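Local coordinates for protein Rho guanyl nucleotide exchange factor (Rom2), putative (Aspergillus fumigatus Af293, PDB 5O51) that probably acts, as a whole protein, as a guanine-nucleotide exchange factor for Rho-type GTPases, this chain being its CNH domain, a seven-bladed beta-propeller, at residues A[272-277]-A[281-286]; A[240-245]-A[249-254]; A[180-185]-A[196-201]. All blocks are in the same frame, centred on the assembly; numbering follows the deposited sequence.

Contact 1: A[272-277]-A[281-286]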
loop_
_atom_site.group_PDB
_atom_site.type_symbol
_atom_site.label_atom_id
_atom_site.label_comp_id
_atom_site.label_asym_id
_atom_site.label_seq_id
_atom_site.Cartn_x
_atom_site.Cartn_y
_atom_site.Cartn_z
ATOM N N ALA A 272 -5.520 -0.775 6.418
ATOM C CA ALA A 272 -4.281 -0.020 6.081
ATOM C C ALA A 272 -3.816 0.802 7.259
ATOM O O ALA A 272 -4.645 1.129 8.155
ATOM C CB ALA A 272 -4.512 0.849 4.827
ATOM N N PHE A 273 -2.518 1.142 7.264
ATOM C CA PHE A 273 -1.906 1.848 8.366
ATOM C C PHE A 273 -0.924 2.902 7.849
ATOM O O PHE A 273 -0.329 2.720 6.821
ATOM C CB PHE A 273 -1.101 0.843 9.259
ATOM C CG PHE A 273 -1.967 -0.108 10.051
ATOM C CD1 PHE A 273 -2.430 -1.276 9.486
ATOM C CD2 PHE A 273 -2.378 0.216 11.311
ATOM C CE1 PHE A 273 -3.254 -2.134 10.202
ATOM C CE2 PHE A 273 -3.211 -0.614 12.040
ATOM C CZ PHE A 273 -3.647 -1.786 11.481
ATOM N N ALA A 274 -0.747 3.974 8.601
ATOM C CA ALA A 274 0.335 4.904 8.413
ATOM C C ALA A 274 0.884 5.455 9.715
ATOM O O ALA A 274 0.123 5.690 10.691
ATOM C CB ALA A 274 -0.149 6.045 7.573
ATOM N N LEU A 275 2.193 5.690 9.719
ATOM C CA LEU A 275 2.885 6.295 10.868
ATOM C C LEU A 275 3.313 7.745 10.584
ATOM O O LEU A 275 4.014 8.028 9.618
ATOM C CB LEU A 275 4.044 5.394 11.266
ATOM C CG LEU A 275 4.945 5.837 12.432
ATOM C CD1 LEU A 275 4.184 6.187 13.717
ATOM C CD2 LEU A 275 5.973 4.752 12.691
ATOM N N SER A 276 2.837 8.683 11.393
ATOM C CA SER A 276 3.306 10.082 11.368
ATOM C C SER A 276 3.592 10.556 12.803
ATOM O O SER A 276 2.741 11.189 13.460
ATOM C CB SER A 276 2.294 10.967 10.671
ATOM O OG SER A 276 2.841 12.229 10.490
ATOM N N TYR A 277 4.787 10.232 13.276
ATOM C CA TYR A 277 5.210 10.419 14.705
ATOM C C TYR A 277 4.692 11.729 15.286
ATOM O O TYR A 277 4.758 12.740 14.603
ATOM C CB TYR A 277 6.739 10.274 14.885
ATOM C CG TYR A 277 7.120 9.946 16.348
ATOM C CD1 TYR A 277 7.125 10.962 17.320
ATOM C CD2 TYR A 277 7.469 8.628 16.763
ATOM C CE1 TYR A 277 7.427 10.692 18.641
ATOM C CE2 TYR A 277 7.775 8.366 18.118
ATOM C CZ TYR A 277 7.727 9.417 19.032
ATOM O OH TYR A 277 8.002 9.278 20.372
ATOM N N LEU A 281 -1.982 5.765 12.646
ATOM C CA LEU A 281 -3.331 5.905 12.096
ATOM C C LEU A 281 -3.774 4.572 11.483
ATOM O O LEU A 281 -3.060 4.005 10.671
ATOM C CB LEU A 281 -3.355 6.961 11.019
ATOM C CG LEU A 281 -3.130 8.437 11.461
ATOM C CD1 LEU A 281 -1.654 8.763 11.488
ATOM C CD2 LEU A 281 -3.802 9.433 10.550
ATOM N N ALA A 282 -4.926 4.062 11.902
ATOM C CA ALA A 282 -5.519 2.825 11.335
ATOM C C ALA A 282 -6.714 3.169 10.472
ATOM O O ALA A 282 -7.666 3.743 10.984
ATOM C CB ALA A 282 -5.950 1.919 12.479
ATOM N N PHE A 283 -6.707 2.831 9.157
ATOM C CA PHE A 283 -7.873 3.148 8.290
ATOM C C PHE A 283 -8.760 1.912 8.162
ATOM O O PHE A 283 -8.248 0.860 7.774
ATOM C CB PHE A 283 -7.337 3.545 6.870
ATOM C CG PHE A 283 -6.574 4.838 6.868
ATOM C CD1 PHE A 283 -5.295 4.923 7.385
ATOM C CD2 PHE A 283 -7.138 5.971 6.395
ATOM C CE1 PHE A 283 -4.635 6.158 7.441
ATOM C CE2 PHE A 283 -6.472 7.193 6.399
ATOM C CZ PHE A 283 -5.232 7.283 6.931
ATOM N N GLU A 284 -10.063 2.058 8.422
ATOM C CA GLU A 284 -11.076 1.009 8.259
ATOM C C GLU A 284 -12.167 1.643 7.391
ATOM O O GLU A 284 -12.252 2.859 7.324
ATOM C CB GLU A 284 -11.675 0.688 9.656
ATOM C CG GLU A 284 -12.506 -0.485 9.647
ATOM C CD GLU A 284 -13.898 -0.379 10.208
ATOM O OE1 GLU A 284 -14.839 0.366 9.817
ATOM O OE2 GLU A 284 -14.022 -1.251 11.014
ATOM N N PRO A 285 -13.069 0.846 6.765
ATOM C CA PRO A 285 -14.024 1.510 5.859
ATOM C C PRO A 285 -14.892 2.616 6.466
ATOM O O PRO A 285 -15.220 3.586 5.760
ATOM C CB PRO A 285 -14.862 0.325 5.330
ATOM C CG PRO A 285 -13.832 -0.749 5.213
ATOM C CD PRO A 285 -13.112 -0.614 6.554
ATOM N N ASN A 286 -15.228 2.526 7.752
ATOM C CA ASN A 286 -16.150 3.499 8.368
ATOM C C ASN A 286 -15.467 4.455 9.293
ATOM O O ASN A 286 -16.084 5.406 9.755
ATOM C CB ASN A 286 -17.304 2.815 9.132
ATOM C CG ASN A 286 -18.205 2.009 8.236
ATOM O OD1 ASN A 286 -18.446 0.820 8.469
ATOM N ND2 ASN A 286 -18.682 2.618 7.205
#

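Contact 2: A[240-245]-A[249-254]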
loop_
_atom_site.group_PDB
_atom_site.type_symbol
_atom_site.label_atom_id
_atom_site.label_comp_id
_atom_site.label_asym_id
_atom_site.label_seq_id
_atom_site.Cartn_x
_atom_site.Cartn_y
_atom_site.Cartn_z
ATOM N N PHE A 240 10.608 -3.410 15.543
ATOM C CA PHE A 240 9.560 -3.315 14.512
ATOM C C PHE A 240 8.176 -3.169 15.120
ATOM O O PHE A 240 7.841 -3.900 16.058
ATOM C CB PHE A 240 9.566 -4.572 13.710
ATOM C CG PHE A 240 10.847 -4.803 12.981
ATOM C CD1 PHE A 240 11.957 -5.339 13.641
ATOM C CD2 PHE A 240 10.956 -4.515 11.632
ATOM C CE1 PHE A 240 13.152 -5.581 12.959
ATOM C CE2 PHE A 240 12.144 -4.764 10.937
ATOM C CZ PHE A 240 13.241 -5.290 11.599
ATOM N N LEU A 241 7.392 -2.236 14.593
ATOM C CA LEU A 241 5.976 -2.118 14.902
ATOM C C LEU A 241 5.209 -2.959 13.936
ATOM O O LEU A 241 5.286 -2.703 12.721
ATOM C CB LEU A 241 5.488 -0.689 14.816
ATOM C CG LEU A 241 3.950 -0.468 15.027
ATOM C CD1 LEU A 241 3.551 -0.879 16.433
ATOM C CD2 LEU A 241 3.592 0.979 14.825
ATOM N N LEU A 242 4.500 -3.962 14.465
ATOM C CA LEU A 242 3.702 -4.907 13.693
ATOM C C LEU A 242 2.226 -4.548 13.797
ATOM O O LEU A 242 1.709 -4.352 14.911
ATOM C CB LEU A 242 3.946 -6.298 14.234
ATOM C CG LEU A 242 5.397 -6.850 14.084
ATOM C CD1 LEU A 242 5.404 -8.279 14.643
ATOM C CD2 LEU A 242 5.880 -6.981 12.651
ATOM N N ASN A 243 1.561 -4.448 12.656
ATOM C CA ASN A 243 0.172 -3.970 12.562
ATOM C C ASN A 243 -0.689 -5.014 11.829
ATOM O O ASN A 243 -0.452 -5.364 10.652
ATOM C CB ASN A 243 0.042 -2.611 11.856
ATOM C CG ASN A 243 0.853 -1.507 12.520
ATOM O OD1 ASN A 243 0.502 -0.952 13.566
ATOM N ND2 ASN A 243 1.949 -1.144 11.878
ATOM N N TYR A 244 -1.634 -5.562 12.568
ATOM C CA TYR A 244 -2.618 -6.506 12.038
ATOM C C TYR A 244 -4.043 -5.908 12.200
ATOM O O TYR A 244 -4.248 -4.912 12.941
ATOM C CB TYR A 244 -2.565 -7.812 12.798
ATOM C CG TYR A 244 -1.222 -8.546 13.061
ATOM C CD1 TYR A 244 -0.262 -7.996 13.844
ATOM C CD2 TYR A 244 -1.031 -9.855 12.622
ATOM C CE1 TYR A 244 0.909 -8.662 14.125
ATOM C CE2 TYR A 244 0.141 -10.546 12.891
ATOM C CZ TYR A 244 1.102 -9.951 13.683
ATOM O OH TYR A 244 2.307 -10.577 14.042
ATOM N N SER A 245 -5.041 -6.492 11.518
ATOM C CA SER A 245 -6.386 -5.952 11.588
ATOM C C SER A 245 -6.888 -5.931 13.031
ATOM O O SER A 245 -7.694 -5.094 13.366
ATOM C CB SER A 245 -7.381 -6.694 10.689
ATOM O OG SER A 245 -7.513 -8.058 11.132
ATOM N N PHE A 249 1.493 -4.258 17.982
ATOM C CA PHE A 249 2.483 -4.297 19.041
ATOM C C PHE A 249 3.931 -4.286 18.501
ATOM O O PHE A 249 4.196 -4.433 17.288
ATOM C CB PHE A 249 2.245 -5.541 19.888
ATOM C CG PHE A 249 2.344 -6.807 19.094
ATOM C CD1 PHE A 249 1.256 -7.297 18.424
ATOM C CD2 PHE A 249 3.571 -7.432 18.951
ATOM C CE1 PHE A 249 1.368 -8.415 17.626
ATOM C CE2 PHE A 249 3.689 -8.562 18.195
ATOM C CZ PHE A 249 2.584 -9.069 17.548
ATOM N N PHE A 250 4.884 -4.143 19.420
ATOM C CA PHE A 250 6.320 -4.084 19.016
ATOM C C PHE A 250 7.064 -5.434 19.169
ATOM O O PHE A 250 6.832 -6.180 20.154
ATOM C CB PHE A 250 7.033 -3.068 19.868
ATOM C CG PHE A 250 6.659 -1.682 19.611
ATOM C CD1 PHE A 250 7.269 -0.972 18.586
ATOM C CD2 PHE A 250 5.753 -1.023 20.449
ATOM C CE1 PHE A 250 6.910 0.328 18.329
ATOM C CE2 PHE A 250 5.427 0.283 20.214
ATOM C CZ PHE A 250 5.992 0.962 19.150
ATOM N N VAL A 251 8.008 -5.719 18.275
ATOM C CA VAL A 251 9.007 -6.819 18.499
ATOM C C VAL A 251 10.444 -6.323 18.307
ATOM O O VAL A 251 10.645 -5.183 17.801
ATOM C CB VAL A 251 8.819 -8.086 17.657
ATOM C CG1 VAL A 251 7.450 -8.689 17.878
ATOM C CG2 VAL A 251 9.105 -7.862 16.195
ATOM N N ASN A 252 11.418 -7.161 18.720
ATOM C CA ASN A 252 12.859 -6.819 18.607
ATOM C C ASN A 252 13.678 -7.257 17.372
ATOM O O ASN A 252 14.761 -6.685 17.148
ATOM C CB ASN A 252 13.649 -7.261 19.864
ATOM C CG ASN A 252 13.783 -8.773 19.993
ATOM O OD1 ASN A 252 13.452 -9.573 19.086
ATOM N ND2 ASN A 252 14.225 -9.183 21.170
ATOM N N ARG A 253 13.219 -8.242 16.598
ATOM C CA ARG A 253 14.094 -8.897 15.557
ATOM C C ARG A 253 14.685 -10.126 16.203
ATOM O O ARG A 253 15.358 -10.018 17.201
ATOM C CB ARG A 253 15.156 -7.982 14.869
ATOM C CG ARG A 253 16.596 -8.468 14.781
ATOM C CD ARG A 253 17.363 -8.377 16.100
ATOM N NE ARG A 253 18.551 -7.517 16.080
ATOM C CZ ARG A 253 19.803 -7.901 15.786
ATOM N NH1 ARG A 253 20.104 -9.154 15.435
ATOM N NH2 ARG A 253 20.781 -7.002 15.830
ATOM N N ASN A 254 14.424 -11.281 15.603
ATOM C CA ASN A 254 14.194 -12.541 16.322
ATOM C C ASN A 254 12.760 -12.578 16.832
ATOM O O ASN A 254 12.389 -13.484 17.566
ATOM C CB ASN A 254 15.158 -12.782 17.497
ATOM C CG ASN A 254 16.623 -12.771 17.076
ATOM O OD1 ASN A 254 17.021 -13.480 16.138
ATOM N ND2 ASN A 254 17.436 -11.966 17.770
#

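Contact 3: A[180-185]-A[196-201]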
loop_
_atom_site.group_PDB
_atom_site.type_symbol
_atom_site.label_atom_id
_atom_site.label_comp_id
_atom_site.label_asym_id
_atom_site.label_seq_id
_atom_site.Cartn_x
_atom_site.Cartn_y
_atom_site.Cartn_z
ATOM N N SER A 180 -2.600 -14.788 1.274
ATOM C CA SER A 180 -1.718 -13.643 1.630
ATOM C C SER A 180 -2.412 -12.283 1.558
ATOM O O SER A 180 -2.992 -11.961 0.533
ATOM C CB SER A 180 -0.508 -13.597 0.726
ATOM O OG SER A 180 0.313 -14.704 0.957
ATOM N N SER A 181 -2.332 -11.523 2.663
ATOM C CA SER A 181 -2.792 -10.114 2.784
ATOM C C SER A 181 -1.785 -9.087 2.242
ATOM O O SER A 181 -2.188 -8.132 1.617
ATOM C CB SER A 181 -3.034 -9.727 4.248
ATOM O OG SER A 181 -3.985 -10.547 4.897
ATOM N N SER A 182 -0.486 -9.271 2.479
ATOM C CA SER A 182 0.486 -8.218 2.196
ATOM C C SER A 182 1.924 -8.703 1.985
ATOM O O SER A 182 2.269 -9.815 2.316
ATOM C CB SER A 182 0.476 -7.268 3.369
ATOM O OG SER A 182 0.899 -7.902 4.560
ATOM N N ILE A 183 2.777 -7.821 1.506
ATOM C CA ILE A 183 4.191 -8.143 1.352
ATOM C C ILE A 183 5.159 -6.975 1.628
ATOM O O ILE A 183 4.935 -5.863 1.238
ATOM C CB ILE A 183 4.427 -8.798 -0.045
ATOM C CG1 ILE A 183 5.680 -9.648 -0.042
ATOM C CG2 ILE A 183 4.475 -7.751 -1.158
ATOM C CD1 ILE A 183 5.729 -10.607 -1.210
ATOM N N HIS A 184 6.264 -7.258 2.290
ATOM C CA HIS A 184 7.215 -6.242 2.767
ATOM C C HIS A 184 8.647 -6.682 2.483
ATOM O O HIS A 184 8.982 -7.869 2.590
ATOM C CB HIS A 184 7.017 -5.992 4.290
ATOM C CG HIS A 184 5.605 -5.626 4.637
ATOM N ND1 HIS A 184 5.159 -4.324 4.631
ATOM C CD2 HIS A 184 4.518 -6.397 4.862
ATOM C CE1 HIS A 184 3.867 -4.310 4.875
ATOM N NE2 HIS A 184 3.450 -5.556 5.012
ATOM N N PHE A 185 9.466 -5.736 2.056
ATOM C CA PHE A 185 10.901 -5.971 1.868
ATOM C C PHE A 185 11.594 -5.712 3.176
ATOM O O PHE A 185 11.481 -4.598 3.689
ATOM C CB PHE A 185 11.430 -5.020 0.821
ATOM C CG PHE A 185 10.972 -5.366 -0.563
ATOM C CD1 PHE A 185 11.594 -6.406 -1.277
ATOM C CD2 PHE A 185 9.902 -4.691 -1.141
ATOM C CE1 PHE A 185 11.177 -6.715 -2.567
ATOM C CE2 PHE A 185 9.474 -5.002 -2.413
ATOM C CZ PHE A 185 10.109 -6.007 -3.133
ATOM N N ARG A 196 -1.586 -17.226 8.598
ATOM C CA ARG A 196 -0.970 -17.811 9.804
ATOM C C ARG A 196 -0.062 -16.826 10.533
ATOM O O ARG A 196 0.361 -17.078 11.684
ATOM C CB ARG A 196 -0.146 -19.048 9.433
ATOM C CG ARG A 196 -0.974 -20.310 9.163
ATOM C CD ARG A 196 -0.073 -21.535 9.031
ATOM N NE ARG A 196 1.184 -21.215 8.325
ATOM C CZ ARG A 196 1.479 -21.474 7.042
ATOM N NH1 ARG A 196 0.632 -22.102 6.222
ATOM N NH2 ARG A 196 2.673 -21.107 6.569
ATOM N N GLY A 197 0.260 -15.732 9.847
ATOM C CA GLY A 197 1.057 -14.636 10.387
ATOM C C GLY A 197 2.040 -14.099 9.361
ATOM O O GLY A 197 2.047 -14.454 8.159
ATOM N N PHE A 198 2.906 -13.248 9.848
ATOM C CA PHE A 198 4.056 -12.831 9.086
ATOM C C PHE A 198 5.081 -13.996 8.916
ATOM O O PHE A 198 5.622 -14.483 9.905
ATOM C CB PHE A 198 4.672 -11.634 9.807
ATOM C CG PHE A 198 3.916 -10.309 9.621
ATOM C CD1 PHE A 198 3.728 -9.755 8.352
ATOM C CD2 PHE A 198 3.472 -9.580 10.735
ATOM C CE1 PHE A 198 3.088 -8.531 8.218
ATOM C CE2 PHE A 198 2.850 -8.331 10.602
ATOM C CZ PHE A 198 2.658 -7.816 9.340
ATOM N N GLU A 199 5.335 -14.433 7.685
ATOM C CA GLU A 199 6.312 -15.496 7.425
ATOM C C GLU A 199 7.447 -14.947 6.554
ATOM O O GLU A 199 7.237 -14.433 5.454
ATOM C CB GLU A 199 5.669 -16.736 6.762
ATOM C CG GLU A 199 4.395 -17.286 7.441
ATOM C CD GLU A 199 4.605 -18.173 8.679
ATOM O OE1 GLU A 199 5.677 -18.807 8.825
ATOM O OE2 GLU A 199 3.660 -18.264 9.509
ATOM N N VAL A 200 8.660 -15.082 7.065
ATOM C CA VAL A 200 9.858 -14.536 6.430
ATOM C C VAL A 200 10.417 -15.546 5.425
ATOM O O VAL A 200 10.500 -16.727 5.723
ATOM C CB VAL A 200 10.881 -14.191 7.510
ATOM C CG1 VAL A 200 12.117 -13.529 6.926
ATOM C CG2 VAL A 200 10.230 -13.292 8.550
ATOM N N VAL A 201 10.779 -15.071 4.232
ATOM C CA VAL A 201 11.121 -15.913 3.067
ATOM C C VAL A 201 12.388 -15.380 2.430
ATOM O O VAL A 201 12.514 -14.188 2.160
ATOM C CB VAL A 201 9.968 -15.951 2.040
ATOM C CG1 VAL A 201 10.444 -16.251 0.615
ATOM C CG2 VAL A 201 8.948 -16.988 2.480
#

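Contact 1: A[272-277]-A[281-286]
Leu281 and Ala274 form a hydrogen-bonded pair of an antiparallel beta hairpin, the two inner strands of one propeller blade. Leu281 N donates to Ala274 O at 2.9 Å, and Leu281 O takes Ala274 N at 3.1 Å with the donor in the carbonyl plane. The same Leu281 O also receives a CA-H...O contact from Phe273 CA at 3.4 Å. CG of Leu281 lies beside its own backbone N (chi1 -68°), on the side of the Ala274 carbonyl, and CD1 comes to 3.6 Å from Ala274 O.

Ala282, in the next, non-hydrogen-bonded pair, sends its methyl to the other face. There its CB meets CE2 of the Phe273 ring at 3.8 Å, approaching it obliquely. The ring of Phe273 continues toward Trp266 and toward Ile231 and His232 of the adjacent blade.

Phe283 returns to the face of Leu281. Its N bonds Ala272 O at 2.9 Å, tilted 28° from the carbonyl plane, whereas the return bond, Ala272 N to Phe283 O, is weak at 3.5 Å. The Phe283 ring is turned so that Ala272 O lies at its edge, in the ring plane, while CE1 reaches diagonally to the methyl of Ala274. Farther along, the Glu284 side chain reaches forward within its own segment: OE1 accepts Asn286 N at 3.0 Å through the lone pair away from OE2, and OE2 takes the N-H of Asn269.

Chemically, the pairing rests on main-chain bonds framed by apolar groups. Phe273 packs on the methyl of Ala282 on one face, Phe283 beside Ala272 and Ala274 on the other. The two N-H groups gathered by Glu284 would be expected to stabilise a charged carboxylate there.

Contact 2: A[240-245]-A[249-254]
Leu242 crosses Phe249 at a slant and reaches Val251. CB lies 3.6 Å from Phe249 O, the oxygen that also accepts the N-H of Leu242. CG rises past the same carbonyl, and because CD1 is anti to CA (chi2 -178°) the chain extends away from the sheet. At the tip CD1 touches Val251 CG1 at 3.8 Å, the two side chains crossing at about a right angle, and Phe249 CE2 at 4.0 Å. The other branch, CD2, turns to the ring of Phe198.

Phe249 has its CG between the backbone N and the carbonyl carbon (chi1 60°), which leans the ring toward the partner strand, one side of its rim near Leu242 and the other near Tyr244. Its CE1 meets Tyr244 CE1 at 3.5 Å. The two rings, with planes only 17° apart, touch rim to rim instead of stacking. On the reverse face of the sheet Leu241 CD1 makes a CH-pi contact over the centre of the Phe250 ring, 4.1 Å from its centroid. Nearer the end of the pairing, Arg253 CB comes to the edge of the Phe240 ring, 3.7 Å from CE1, though Arg253 is poorly ordered.

Four backbone bonds underlie these contacts. Phe240 and Val251 exchange two, Phe240 N to Val251 O and Val251 N to Phe240 O, both of 2.9 Å; Leu242 and Phe249 exchange the others.

Strands 239-244 and 247-251 are the second and third of their blade, between strand 230-236 and the short strand 264-265. The short helix 220-224 supplies Phe221, whose ring meets Phe249 edge-to-face, while on the opposite face Leu241 packs on Ile280 of strand 279-284 in the following blade.

Contact 3: A[180-185]-A[196-201]
Phe198 touches both Ser182 and His184 through one corner of its ring, and these loose van der Waals approaches are the whole of the direct meeting. CE1 of Phe198 lies 4.3 Å from Ser182 OG and 4.2 Å from His184 CD2, in each case obliquely, with no stacking of the imidazole on the phenyl ring. The backbones stay well apart: the CA atoms of Ser182 and Phe198 are separated by 9.0 Å. The gap is closed from both sides, Ser182 and His184 pointing toward the second segment and the Phe198 ring reaching over to them.

The polar interactions run along the first segment and out of it. Ser182 OG hydrogen-bonds Pro230 O. His184 NE2 offers a weak bond to the same OG at 3.5 Å and another weak one to Ile231 O. Serine and histidine are thus tied to the main chain of the next blade, and the aromatic ring of Phe198 borders this polar pair.

Main-chain pairing is indirect. Both segments bond to strand 189-194: His184 with Cys191 on one flank, Glu199 with Val192 on the other. Ser181 and Ser182 both face Gly193, a classic beta bulge.

The contact therefore spans the first and third strands of a four-stranded blade across its second, with 180-186 and 197-202 running in the same direction and strand 208-210 completing the outer side. Strand 230-236 of the following blade covers it, Phe198 resting on Pro230 and Ile233, and His184 on Ile233. Phe198 also meets the ring of Tyr244, on strand 239-244 of the same following blade.

In the fold
The three contacts lie in three consecutive blades of the propeller. Contacts 1 and 2 are hairpin pairings held by backbone hydrogen bonds and largely buried: contact 1 joins the two innermost strands, its centre about 11 Å from the chain's centre; contact 2, richer in aromatic packing, joins the second and third strands, its centre about 18 Å from the chain's centre. Contact 3, partly buried, skips a strand and has only side-chain contacts. The blades also meet face to face: Phe273 CZ of contact 1 packs 3.5 Å from Tyr244 O of contact 2, and Phe198 CD2 of contact 3 lies 3.6 Å from Tyr244 OH. Contact 2 thus sits between the others, which do not touch.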